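Local structure of PrimPol AEP domain (PP-N190) (Cyanophage S-2L, 6ZP9) at residues V128-V133 against L185-Q190. The protein probably synthesises primers and extends DNA, as the archaeo-eukaryotic primase (AEP) domain of a phage primase-polymerase. Residues are numbered along the deposited sequence; the frame is centred on the assembly and turned at random.
Sequences VFHSPV and LYDPGQ. With CA (calcium ion), chain C.
Phe129, on strand 123-129, and Tyr186, just before the C-terminal helix 188-194, form a single parallel beta bridge. Both backbone bonds are made by Tyr186. Tyr186 N donates to Val128 O at 2.8 Å, and Tyr186 O accepts from His130 N at 3.0 Å. Beyond the bridge, the His130 and Asp187 side chains run alongside each other in the same direction. The imidazole and carboxylate planes are only 24° apart. His130 NE2 donates to the anti lone pair of Asp187 OD1 at 2.9 Å, close to the ring plane. At the other edge of the ring, ND1 shares a hydrogen bond with Ser131 OG, so the imidazole is held at both nitrogens. Asp187 is also the N-cap of the helix: OD2 accepts from Gln190 N. With Asp187 CG swung anti to the backbone N (chi1 173°), the carboxylate presents OD1 to the imidazole and OD2 to the helix N-terminus. On the buried side, Phe129 CD1 packs on Pro188 CD at 3.7 Å, and Leu141 of helix 135-149 touches both residues. Leu185 CD2 rests against Val128 CG1 at 3.7 Å. Tyr186 OH hydrogen-bonds to Arg111 O. The carbonyl of Leu185 binds the calcium ion, O to metal 2.3 Å, alongside four waters.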
loop_
_atom_site.group_PDB
_atom_site.type_symbol
_atom_site.label_atom_id
_atom_site.label_comp_id
_atom_site.label_asym_id
_atom_site.label_seq_id
_atom_site.Cartn_x
_atom_site.Cartn_y
_atom_site.Cartn_z
ATOM N N VAL A 128 -8.006 -1.269 7.257
ATOM C CA VAL A 128 -7.864 0.088 7.780
ATOM C C VAL A 128 -8.479 0.162 9.169
ATOM O O VAL A 128 -9.576 -0.360 9.401
ATOM C CB VAL A 128 -8.527 1.107 6.835
ATOM C CG1 VAL A 128 -8.353 2.518 7.380
ATOM C CG2 VAL A 128 -7.927 0.980 5.440
ATOM N N PHE A 129 -7.777 0.815 10.096
ATOM C CA PHE A 129 -8.254 0.954 11.464
ATOM C C PHE A 129 -9.016 2.267 11.650
ATOM O O PHE A 129 -8.873 3.213 10.871
ATOM C CB PHE A 129 -7.087 0.879 12.447
ATOM C CG PHE A 129 -6.332 -0.407 12.378
ATOM C CD1 PHE A 129 -6.873 -1.570 12.908
ATOM C CD2 PHE A 129 -5.082 -0.459 11.776
ATOM C CE1 PHE A 129 -6.180 -2.768 12.839
ATOM C CE2 PHE A 129 -4.384 -1.648 11.704
ATOM C CZ PHE A 129 -4.934 -2.805 12.235
ATOM N N HIS A 130 -9.834 2.313 12.710
ATOM C CA HIS A 130 -10.603 3.520 12.996
ATOM C C HIS A 130 -9.728 4.666 13.502
ATOM O O HIS A 130 -10.111 5.835 13.360
ATOM C CB HIS A 130 -11.735 3.204 13.992
ATOM C CG HIS A 130 -11.271 2.651 15.307
ATOM N ND1 HIS A 130 -10.537 3.388 16.213
ATOM C CD2 HIS A 130 -11.470 1.439 15.885
ATOM C CE1 HIS A 130 -10.285 2.652 17.283
ATOM N NE2 HIS A 130 -10.844 1.467 17.113
ATOM N N SER A 131 -8.559 4.368 14.053
ATOM C CA SER A 131 -7.639 5.368 14.580
ATOM C C SER A 131 -6.215 4.988 14.206
ATOM O O SER A 131 -5.934 3.815 13.938
ATOM C CB SER A 131 -7.759 5.486 16.109
ATOM O OG SER A 131 -9.113 5.655 16.509
ATOM N N PRO A 132 -5.293 5.955 14.179
ATOM C CA PRO A 132 -3.896 5.621 13.889
ATOM C C PRO A 132 -3.335 4.704 14.961
ATOM O O PRO A 132 -3.683 4.815 16.134
ATOM C CB PRO A 132 -3.192 6.982 13.896
ATOM C CG PRO A 132 -4.285 7.993 13.701
ATOM C CD PRO A 132 -5.463 7.399 14.415
ATOM N N VAL A 133 -2.458 3.797 14.548
ATOM C CA VAL A 133 -1.863 2.794 15.428
ATOM C C VAL A 133 -0.395 3.139 15.644
ATOM O O VAL A 133 0.335 3.390 14.679
ATOM C CB VAL A 133 -2.028 1.382 14.834
ATOM C CG1 VAL A 133 -1.399 0.309 15.719
ATOM C CG2 VAL A 133 -3.514 1.087 14.625
ATOM N N LEU A 185 -14.018 -0.262 9.018
ATOM C CA LEU A 185 -12.862 0.122 9.817
ATOM C C LEU A 185 -12.700 -0.887 10.943
ATOM O O LEU A 185 -13.688 -1.278 11.572
ATOM C CB LEU A 185 -13.029 1.530 10.381
ATOM C CG LEU A 185 -13.127 2.654 9.336
ATOM C CD1 LEU A 185 -13.327 4.016 9.976
ATOM C CD2 LEU A 185 -11.900 2.645 8.452
ATOM N N TYR A 186 -11.464 -1.314 11.188
ATOM C CA TYR A 186 -11.170 -2.344 12.173
ATOM C C TYR A 186 -10.629 -1.721 13.450
ATOM O O TYR A 186 -10.201 -0.565 13.481
ATOM C CB TYR A 186 -10.172 -3.374 11.618
ATOM C CG TYR A 186 -10.824 -4.301 10.632
ATOM C CD1 TYR A 186 -11.491 -5.436 11.060
ATOM C CD2 TYR A 186 -10.832 -4.005 9.275
ATOM C CE1 TYR A 186 -12.126 -6.269 10.168
ATOM C CE2 TYR A 186 -11.469 -4.835 8.366
ATOM C CZ TYR A 186 -12.120 -5.964 8.821
ATOM O OH TYR A 186 -12.756 -6.801 7.927
ATOM N N ASP A 187 -10.664 -2.509 14.509
ATOM C CA ASP A 187 -10.097 -2.107 15.772
ATOM C C ASP A 187 -8.825 -2.893 16.017
ATOM O O ASP A 187 -8.832 -4.123 15.879
ATOM C CB ASP A 187 -11.088 -2.347 16.908
ATOM C CG ASP A 187 -10.480 -2.091 18.264
ATOM O OD1 ASP A 187 -10.392 -0.907 18.651
ATOM O OD2 ASP A 187 -10.079 -3.073 18.929
ATOM N N PRO A 188 -7.721 -2.228 16.357
ATOM C CA PRO A 188 -6.442 -2.948 16.486
ATOM C C PRO A 188 -6.431 -3.994 17.589
ATOM O O PRO A 188 -5.721 -5.003 17.474
ATOM C CB PRO A 188 -5.434 -1.827 16.768
ATOM C CG PRO A 188 -6.259 -0.640 17.171
ATOM C CD PRO A 188 -7.556 -0.772 16.464
ATOM N N GLY A 189 -7.184 -3.780 18.666
ATOM C CA GLY A 189 -7.246 -4.786 19.711
ATOM C C GLY A 189 -7.999 -6.023 19.266
ATOM O O GLY A 189 -7.575 -7.148 19.539
ATOM N N GLN A 190 -9.124 -5.835 18.580
ATOM C CA GLN A 190 -9.838 -6.972 18.015
ATOM C C GLN A 190 -8.971 -7.696 16.997
ATOM O O GLN A 190 -8.966 -8.926 16.938
ATOM C CB GLN A 190 -11.151 -6.508 17.374
ATOM C CG GLN A 190 -12.107 -5.859 18.359
ATOM C CD GLN A 190 -13.504 -5.686 17.795
ATOM O OE1 GLN A 190 -13.714 -4.936 16.840
ATOM N NE2 GLN A 190 -14.470 -6.390 18.379
HETATM CA CA CA C . -15.872 -1.761 12.262
HETATM O O HOH W 1 -15.390 -1.666 14.604
HETATM O O HOH W 2 -18.110 -2.466 12.879
HETATM O O HOH W 3 -14.985 -4.135 12.538
HETATM O O HOH W 4 -15.943 -3.699 10.493
#